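Local coordinates for DUF115 domain-containing protein (Magnetospirillum magneticum AMB-1, PDB 5MU5) that is a Maf glycosyltransferase that probably transfers sugar to flagellin and is involved in formation of the bacterial flagellum, at residues R31-Q36 and F156-L161; G132-I137 and R211-Y216. All blocks are in the same frame, centred on the assembly; numbering follows the deposited sequence.

Contact 1: residues R31-Q36 and F156-L161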
ATOM      1  N   ARG A  31      31.003 -15.601   6.697  1.00 38.78           N
ATOM      2  CA  ARG A  31      32.042 -16.273   7.469  1.00 40.05           C
ATOM      3  C   ARG A  31      32.227 -17.724   7.019  1.00 41.82           C
ATOM      4  O   ARG A  31      33.341 -18.190   6.928  1.00 42.14           O
ATOM      5  CB  ARG A  31      31.704 -16.244   8.977  1.00 40.04           C
ATOM      6  CG  ARG A  31      32.857 -16.587   9.900  1.00 41.16           C
ATOM      7  CD  ARG A  31      32.468 -16.611  11.389  1.00 43.07           C
ATOM      8  NE  ARG A  31      31.515 -17.692  11.629  1.00 43.83           N
ATOM      9  CZ  ARG A  31      31.831 -18.931  11.972  1.00 44.13           C
ATOM     10  NH1 ARG A  31      33.092 -19.279  12.225  1.00 46.74           N
ATOM     11  NH2 ARG A  31      30.864 -19.822  12.098  1.00 44.26           N
ATOM     12  N   VAL A  32      31.131 -18.435   6.742  1.00 43.84           N
ATOM     13  CA  VAL A  32      31.211 -19.868   6.408  1.00 46.99           C
ATOM     14  C   VAL A  32      31.122 -20.170   4.913  1.00 46.64           C
ATOM     15  O   VAL A  32      31.145 -21.324   4.531  1.00 48.24           O
ATOM     16  CB  VAL A  32      30.125 -20.702   7.152  1.00 48.05           C
ATOM     17  CG1 VAL A  32      30.319 -20.617   8.657  1.00 49.48           C
ATOM     18  CG2 VAL A  32      28.712 -20.263   6.776  1.00 46.17           C
ATOM     19  N   HIS A  33      31.021 -19.152   4.066  1.00 47.50           N
ATOM     20  CA  HIS A  33      30.829 -19.379   2.634  1.00 48.50           C
ATOM     21  C   HIS A  33      32.105 -19.918   1.994  1.00 51.99           C
ATOM     22  O   HIS A  33      33.201 -19.478   2.325  1.00 52.34           O
ATOM     23  CB  HIS A  33      30.384 -18.092   1.941  1.00 47.65           C
ATOM     24  CG  HIS A  33      30.106 -18.253   0.483  1.00 48.90           C
ATOM     25  ND1 HIS A  33      28.989 -18.909   0.004  1.00 50.36           N
ATOM     26  CD2 HIS A  33      30.790 -17.826  -0.606  1.00 49.44           C
ATOM     27  CE1 HIS A  33      29.009 -18.894  -1.319  1.00 50.09           C
ATOM     28  NE2 HIS A  33      30.090 -18.239  -1.714  1.00 50.39           N
ATOM     29  N   ARG A  34      31.940 -20.898   1.105  1.00 56.40           N
ATOM     30  CA  ARG A  34      33.033 -21.469   0.319  1.00 58.82           C
ATOM     31  C   ARG A  34      32.737 -21.173  -1.153  1.00 54.57           C
ATOM     32  O   ARG A  34      31.991 -21.892  -1.790  1.00 54.22           O
ATOM     33  CB  ARG A  34      33.119 -22.987   0.530  1.00 62.99           C
ATOM     34  CG  ARG A  34      33.344 -23.442   1.971  1.00 68.84           C
ATOM     35  CD  ARG A  34      34.694 -23.013   2.540  1.00 73.43           C
ATOM     36  NE  ARG A  34      35.826 -23.354   1.667  1.00 81.48           N
ATOM     37  CZ  ARG A  34      36.351 -24.577   1.513  1.00 85.13           C
ATOM     38  NH1 ARG A  34      35.857 -25.630   2.157  1.00 84.75           N
ATOM     39  NH2 ARG A  34      37.378 -24.754   0.686  1.00 87.68           N
ATOM     40  N   PRO A  35      33.330 -20.123  -1.711  1.00 53.57           N
ATOM     41  CA  PRO A  35      32.951 -19.788  -3.089  1.00 54.83           C
ATOM     42  C   PRO A  35      33.360 -20.841  -4.121  1.00 58.66           C
ATOM     43  O   PRO A  35      34.342 -21.550  -3.924  1.00 59.76           O
ATOM     44  CB  PRO A  35      33.717 -18.491  -3.350  1.00 53.39           C
ATOM     45  CG  PRO A  35      34.926 -18.603  -2.489  1.00 54.37           C
ATOM     46  CD  PRO A  35      34.525 -19.389  -1.268  1.00 54.41           C
ATOM     47  N   GLN A  36      32.590 -20.946  -5.197  1.00 61.07           N
ATOM     48  CA  GLN A  36      32.952 -21.798  -6.323  1.00 64.50           C
ATOM     49  C   GLN A  36      33.885 -21.042  -7.263  1.00 62.31           C
ATOM     50  O   GLN A  36      34.676 -21.644  -7.972  1.00 68.91           O
ATOM     51  CB  GLN A  36      31.718 -22.209  -7.112  1.00 70.37           C
ATOM     52  CG  GLN A  36      30.776 -23.148  -6.384  1.00 78.01           C
ATOM     53  CD  GLN A  36      29.443 -23.289  -7.107  1.00 86.59           C
ATOM     54  OE1 GLN A  36      28.945 -22.333  -7.722  1.00 88.54           O
ATOM     55  NE2 GLN A  36      28.849 -24.477  -7.025  1.00 91.40           N
ATOM     56  N   PHE A 156      30.246 -12.909  -5.503  1.00 40.64           N
ATOM     57  CA  PHE A 156      30.723 -11.555  -5.735  1.00 40.90           C
ATOM     58  C   PHE A 156      30.762 -10.740  -4.446  1.00 40.37           C
ATOM     59  O   PHE A 156      31.714 -10.009  -4.200  1.00 39.61           O
ATOM     60  CB  PHE A 156      29.884 -10.833  -6.800  1.00 40.69           C
ATOM     61  CG  PHE A 156      29.946 -11.464  -8.178  1.00 43.35           C
ATOM     62  CD1 PHE A 156      30.920 -12.414  -8.507  1.00 44.21           C
ATOM     63  CD2 PHE A 156      29.057 -11.056  -9.179  1.00 43.33           C
ATOM     64  CE1 PHE A 156      30.968 -12.965  -9.778  1.00 46.48           C
ATOM     65  CE2 PHE A 156      29.105 -11.612 -10.453  1.00 44.03           C
ATOM     66  CZ  PHE A 156      30.059 -12.563 -10.751  1.00 45.13           C
ATOM     67  N   LEU A 157      29.735 -10.864  -3.623  1.00 39.26           N
ATOM     68  CA  LEU A 157      29.743 -10.172  -2.340  1.00 40.96           C
ATOM     69  C   LEU A 157      30.906 -10.698  -1.497  1.00 39.75           C
ATOM     70  O   LEU A 157      31.643  -9.925  -0.893  1.00 40.50           O
ATOM     71  CB  LEU A 157      28.426 -10.382  -1.589  1.00 39.26           C
ATOM     72  CG  LEU A 157      28.393  -9.743  -0.200  1.00 39.95           C
ATOM     73  CD1 LEU A 157      28.448  -8.216  -0.293  1.00 40.39           C
ATOM     74  CD2 LEU A 157      27.152 -10.198   0.557  1.00 38.59           C
ATOM     75  N   TYR A 158      31.061 -12.017  -1.482  1.00 39.75           N
ATOM     76  CA  TYR A 158      32.115 -12.656  -0.716  1.00 41.92           C
ATOM     77  C   TYR A 158      33.487 -12.169  -1.145  1.00 42.17           C
ATOM     78  O   TYR A 158      34.282 -11.801  -0.306  1.00 43.41           O
ATOM     79  CB  TYR A 158      32.017 -14.178  -0.842  1.00 43.73           C
ATOM     80  CG  TYR A 158      33.112 -14.910  -0.118  1.00 44.42           C
ATOM     81  CD1 TYR A 158      33.001 -15.193   1.238  1.00 44.43           C
ATOM     82  CD2 TYR A 158      34.266 -15.317  -0.783  1.00 47.31           C
ATOM     83  CE1 TYR A 158      34.007 -15.853   1.905  1.00 46.13           C
ATOM     84  CE2 TYR A 158      35.288 -15.972  -0.117  1.00 46.46           C
ATOM     85  CZ  TYR A 158      35.136 -16.253   1.229  1.00 47.94           C
ATOM     86  OH  TYR A 158      36.121 -16.914   1.922  1.00 50.21           O
ATOM     87  N   HIS A 159      33.756 -12.145  -2.453  1.00 43.48           N
ATOM     88  CA  HIS A 159      35.039 -11.644  -2.965  1.00 42.30           C
ATOM     89  C   HIS A 159      35.192 -10.153  -2.771  1.00 40.73           C
ATOM     90  O   HIS A 159      36.314  -9.682  -2.690  1.00 39.78           O
ATOM     91  CB  HIS A 159      35.202 -11.918  -4.458  1.00 44.40           C
ATOM     92  CG  HIS A 159      35.301 -13.359  -4.798  1.00 46.82           C
ATOM     93  ND1 HIS A 159      36.191 -14.202  -4.175  1.00 52.11           N
ATOM     94  CD2 HIS A 159      34.642 -14.112  -5.711  1.00 49.43           C
ATOM     95  CE1 HIS A 159      36.074 -15.418  -4.683  1.00 52.19           C
ATOM     96  NE2 HIS A 159      35.146 -15.388  -5.622  1.00 51.40           N
ATOM     97  N   SER A 160      34.072  -9.412  -2.743  1.00 39.45           N
ATOM     98  CA  SER A 160      34.089  -7.946  -2.549  1.00 40.25           C
ATOM     99  C   SER A 160      34.694  -7.543  -1.194  1.00 43.18           C
ATOM    100  O   SER A 160      35.064  -6.365  -0.987  1.00 43.12           O
ATOM    101  CB  SER A 160      32.685  -7.338  -2.659  1.00 39.03           C
ATOM    102  OG  SER A 160      31.967  -7.520  -1.447  1.00 40.36           O
ATOM    103  N   LEU A 161      34.773  -8.513  -0.272  1.00 43.39           N
ATOM    104  CA  LEU A 161      35.452  -8.303   1.005  1.00 45.48           C
ATOM    105  C   LEU A 161      36.922  -7.954   0.797  1.00 45.39           C
ATOM    106  O   LEU A 161      37.523  -7.308   1.644  1.00 45.52           O
ATOM    107  CB  LEU A 161      35.364  -9.537   1.901  1.00 45.67           C
ATOM    108  CG  LEU A 161      33.979  -9.977   2.353  1.00 46.67           C
ATOM    109  CD1 LEU A 161      34.133 -11.049   3.415  1.00 48.87           C
ATOM    110  CD2 LEU A 161      33.129  -8.834   2.870  1.00 45.75           C
TER
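Tyr-158 and His-33 reach for each other with their rings, each holding CG anti to its own backbone N (chi1 178° for Tyr-158, -177° for His-33). The imidazole meets the phenol ring at its root: CD2 of His-33 lies 3.8 Å from CG of Tyr-158, which sits at the imidazole edge, near its plane. Centroids 5.3 Å apart and planes at 58° make an oblique aromatic pair. Farther along the phenol, CG of Pro-35 packs 3.6 Å from CE2 of Tyr-158, and CD of the same proline stays close to that carbon. Both contacts join the turn that follows helix 24-32 to helix 154-160 of the Maf N-terminal domain, where Leu-30 also touches Tyr-158. The same proline CG also lies 4.0 Å from CE1 of His-159. No hydrogen bond links the two segments themselves; instead NE2 of His-33 bonds to Asp-155, which, with Phe-154 edge-to-face on the ring, helps to set the imidazole's rotation, while NE2 of His-159 pairs with Ser-37. With the phenol gone, as in an alanine here, the Pro-35 ring and the imidazole edge would probably lose their shared aromatic partner and a gap would open between them.

Contact 2: residues G132-I137 and R211-Y216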
ATOM      1  N   GLY A 132      32.573  -4.305  -6.745  1.00 41.48           N
ATOM      2  CA  GLY A 132      32.272  -3.022  -6.126  1.00 40.93           C
ATOM      3  C   GLY A 132      33.163  -1.859  -6.479  1.00 43.11           C
ATOM      4  O   GLY A 132      33.146  -0.844  -5.794  1.00 43.86           O
ATOM      5  N   TYR A 133      33.936  -1.984  -7.549  1.00 45.84           N
ATOM      6  CA  TYR A 133      34.780  -0.881  -8.020  1.00 47.44           C
ATOM      7  C   TYR A 133      33.976   0.426  -8.266  1.00 49.49           C
ATOM      8  O   TYR A 133      34.488   1.521  -8.071  1.00 55.38           O
ATOM      9  CB  TYR A 133      35.510  -1.288  -9.302  1.00 47.74           C
ATOM     10  CG  TYR A 133      36.521  -2.409  -9.134  1.00 48.39           C
ATOM     11  CD1 TYR A 133      37.512  -2.328  -8.161  1.00 50.25           C
ATOM     12  CD2 TYR A 133      36.510  -3.522  -9.970  1.00 47.91           C
ATOM     13  CE1 TYR A 133      38.452  -3.327  -8.004  1.00 52.39           C
ATOM     14  CE2 TYR A 133      37.452  -4.528  -9.830  1.00 51.12           C
ATOM     15  CZ  TYR A 133      38.421  -4.424  -8.835  1.00 53.15           C
ATOM     16  OH  TYR A 133      39.374  -5.400  -8.655  1.00 56.46           O
ATOM     17  N   GLN A 134      32.718   0.313  -8.674  1.00 47.55           N
ATOM     18  CA  GLN A 134      31.878   1.496  -8.891  1.00 47.18           C
ATOM     19  C   GLN A 134      31.518   2.268  -7.622  1.00 47.27           C
ATOM     20  O   GLN A 134      31.368   3.485  -7.672  1.00 48.57           O
ATOM     21  CB  GLN A 134      30.578   1.132  -9.655  1.00 47.55           C
ATOM     22  CG  GLN A 134      29.577   0.218  -8.931  1.00 47.69           C
ATOM     23  CD  GLN A 134      29.953  -1.266  -8.952  1.00 47.90           C
ATOM     24  OE1 GLN A 134      30.990  -1.644  -9.481  1.00 50.77           O
ATOM     25  NE2 GLN A 134      29.109  -2.101  -8.373  1.00 50.20           N
ATOM     26  N   LEU A 135      31.406   1.576  -6.489  1.00 48.75           N
ATOM     27  CA  LEU A 135      30.890   2.183  -5.232  1.00 48.81           C
ATOM     28  C   LEU A 135      31.548   3.454  -4.722  1.00 48.17           C
ATOM     29  O   LEU A 135      30.860   4.429  -4.481  1.00 50.87           O
ATOM     30  CB  LEU A 135      30.843   1.160  -4.089  1.00 48.80           C
ATOM     31  CG  LEU A 135      29.726   0.135  -4.150  1.00 48.50           C
ATOM     32  CD1 LEU A 135      29.845  -0.791  -2.950  1.00 51.52           C
ATOM     33  CD2 LEU A 135      28.353   0.787  -4.180  1.00 48.93           C
ATOM     34  N   PRO A 136      32.868   3.446  -4.523  1.00 49.71           N
ATOM     35  CA  PRO A 136      33.481   4.683  -4.067  1.00 48.43           C
ATOM     36  C   PRO A 136      33.022   5.879  -4.880  1.00 47.80           C
ATOM     37  O   PRO A 136      32.639   6.889  -4.314  1.00 50.06           O
ATOM     38  CB  PRO A 136      34.975   4.446  -4.298  1.00 49.19           C
ATOM     39  CG  PRO A 136      35.158   2.969  -4.308  1.00 48.43           C
ATOM     40  CD  PRO A 136      33.850   2.355  -4.701  1.00 49.66           C
ATOM     41  N   ILE A 137      33.040   5.751  -6.201  1.00 48.97           N
ATOM     42  CA  ILE A 137      32.689   6.858  -7.102  1.00 49.79           C
ATOM     43  C   ILE A 137      31.223   7.296  -6.980  1.00 46.34           C
ATOM     44  O   ILE A 137      30.944   8.480  -6.860  1.00 46.47           O
ATOM     45  CB  ILE A 137      33.002   6.505  -8.578  1.00 52.30           C
ATOM     46  CG1 ILE A 137      34.507   6.269  -8.755  1.00 53.70           C
ATOM     47  CG2 ILE A 137      32.538   7.625  -9.514  1.00 53.25           C
ATOM     48  CD1 ILE A 137      34.892   5.566 -10.045  1.00 55.32           C
ATOM     49  N   ARG A 211      19.660   7.411  -8.078  1.00 42.17           N
ATOM     50  CA  ARG A 211      20.669   6.910  -8.986  1.00 41.96           C
ATOM     51  C   ARG A 211      20.473   5.415  -9.187  1.00 41.79           C
ATOM     52  O   ARG A 211      20.353   4.657  -8.220  1.00 40.64           O
ATOM     53  CB  ARG A 211      22.067   7.166  -8.402  1.00 43.79           C
ATOM     54  CG  ARG A 211      23.230   6.855  -9.344  1.00 42.88           C
ATOM     55  CD  ARG A 211      23.379   7.892 -10.436  1.00 43.35           C
ATOM     56  NE  ARG A 211      24.606   7.684 -11.214  1.00 44.77           N
ATOM     57  CZ  ARG A 211      25.810   8.164 -10.894  1.00 43.83           C
ATOM     58  NH1 ARG A 211      25.986   8.882  -9.788  1.00 42.86           N
ATOM     59  NH2 ARG A 211      26.850   7.908 -11.686  1.00 43.89           N
ATOM     60  N   LEU A 212      20.447   5.002 -10.449  1.00 41.40           N
ATOM     61  CA  LEU A 212      20.378   3.605 -10.830  1.00 42.91           C
ATOM     62  C   LEU A 212      21.695   3.228 -11.509  1.00 44.88           C
ATOM     63  O   LEU A 212      22.240   4.025 -12.274  1.00 44.98           O
ATOM     64  CB  LEU A 212      19.242   3.413 -11.808  1.00 47.33           C
ATOM     65  CG  LEU A 212      17.881   3.890 -11.305  1.00 48.53           C
ATOM     66  CD1 LEU A 212      16.876   3.819 -12.433  1.00 50.72           C
ATOM     67  CD2 LEU A 212      17.446   3.040 -10.127  1.00 45.72           C
ATOM     68  N   PHE A 213      22.217   2.034 -11.211  1.00 43.29           N
ATOM     69  CA  PHE A 213      23.485   1.594 -11.778  1.00 42.69           C
ATOM     70  C   PHE A 213      23.555   0.073 -11.878  1.00 41.82           C
ATOM     71  O   PHE A 213      23.301  -0.633 -10.910  1.00 43.19           O
ATOM     72  CB  PHE A 213      24.650   2.111 -10.939  1.00 44.08           C
ATOM     73  CG  PHE A 213      25.961   2.041 -11.641  1.00 42.97           C
ATOM     74  CD1 PHE A 213      26.382   3.094 -12.448  1.00 43.04           C
ATOM     75  CD2 PHE A 213      26.776   0.913 -11.519  1.00 41.53           C
ATOM     76  CE1 PHE A 213      27.591   3.019 -13.133  1.00 44.14           C
ATOM     77  CE2 PHE A 213      27.988   0.840 -12.195  1.00 42.47           C
ATOM     78  CZ  PHE A 213      28.397   1.888 -13.007  1.00 43.11           C
ATOM     79  N   VAL A 214      23.914  -0.413 -13.061  1.00 40.61           N
ATOM     80  CA  VAL A 214      24.007  -1.823 -13.333  1.00 40.64           C
ATOM     81  C   VAL A 214      25.497  -2.142 -13.322  1.00 42.44           C
ATOM     82  O   VAL A 214      26.250  -1.595 -14.113  1.00 44.48           O
ATOM     83  CB  VAL A 214      23.333  -2.161 -14.684  1.00 43.46           C
ATOM     84  CG1 VAL A 214      23.634  -3.591 -15.110  1.00 44.33           C
ATOM     85  CG2 VAL A 214      21.821  -1.939 -14.593  1.00 43.18           C
ATOM     86  N   ALA A 215      25.922  -3.019 -12.411  1.00 42.44           N
ATOM     87  CA  ALA A 215      27.358  -3.290 -12.214  1.00 44.11           C
ATOM     88  C   ALA A 215      28.026  -4.125 -13.299  1.00 42.76           C
ATOM     89  O   ALA A 215      29.198  -3.966 -13.541  1.00 46.47           O
ATOM     90  CB  ALA A 215      27.603  -3.927 -10.849  1.00 44.81           C
ATOM     91  N   TYR A 216      27.295  -5.040 -13.907  1.00 41.78           N
ATOM     92  CA  TYR A 216      27.822  -5.876 -14.963  1.00 41.39           C
ATOM     93  C   TYR A 216      26.647  -6.265 -15.830  1.00 43.54           C
ATOM     94  O   TYR A 216      25.487  -5.967 -15.484  1.00 42.02           O
ATOM     95  CB  TYR A 216      28.548  -7.100 -14.404  1.00 42.26           C
ATOM     96  CG  TYR A 216      27.764  -7.907 -13.383  1.00 41.93           C
ATOM     97  CD1 TYR A 216      26.895  -8.918 -13.780  1.00 42.67           C
ATOM     98  CD2 TYR A 216      27.913  -7.678 -12.027  1.00 40.66           C
ATOM     99  CE1 TYR A 216      26.187  -9.668 -12.855  1.00 41.10           C
ATOM    100  CE2 TYR A 216      27.201  -8.412 -11.095  1.00 41.25           C
ATOM    101  CZ  TYR A 216      26.345  -9.412 -11.516  1.00 41.60           C
ATOM    102  OH  TYR A 216      25.650 -10.150 -10.602  1.00 39.49           O
TER
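Gln-134 makes this contact with both halves of its side chain, the aliphatic part against Phe-213 and the amide against Ala-215. Its CB lies 3.6 Å from CE2 of Phe-213, and its CG comes within 3.7 Å of the same ring carbon, so two methylenes share one corner of the phenyl. At the far end NE2 of Gln-134 stands 3.4 Å from the methyl CB of Ala-215, a plain van der Waals touch. The chain gets there by a bend: CG is tucked between the backbone N and the carbonyl carbon (chi1 66°), and chi2 of -79° folds the chain back; the amide plane then lies 18° from that of the phenyl ring.

The next shell holds this amide in place. NE2 is hydrogen-bonded to the carbonyl O of Leu-129, whereas the buried OE1 has no partner in the model. Phe-213 is positioned by its backbone, which bonds to Val-125 and Leu-127 of the neighbouring strand, and Ala-215 also bonds to Leu-127; Ile-65 of helix 61-71 touches the phenyl.

Strand 211-214 is an edge strand of a four-stranded parallel sheet of order 3-2-1-4, a Rossmann-like arrangement, beside strand 123-127. The chain leaves strand 123-127 through a loop into helix 134-142, from which Gln-134 reaches the edge strand; this is the crossover helix between strands 123-127 and 146-150. Helix 61-71 packs against Ile-137 as well as Phe-213, while helix 219-235 receives Leu-212 and Val-214.

Overall arrangement
Both contacts belong to the Maf N-terminal domain, their centres about 19 Å apart. Contact 2 is the core one: all of its touching residues are buried, and it joins a helix to an edge strand of the parallel sheet. Contact 1 is only partly buried and lies farther from the centre of the chain, joining a turn to a helix. Their chemistry differs: rings and a proline meet in contact 1, with histidine nitrogens bonded to nearby side chains, while contact 2 sets a glutamine amide among apolar groups, tied to a backbone carbonyl. They share no helix or strand but touch where Phe-156 of helix 154-160 meets Tyr-216, just past strand 211-214, their rings edge-to-face.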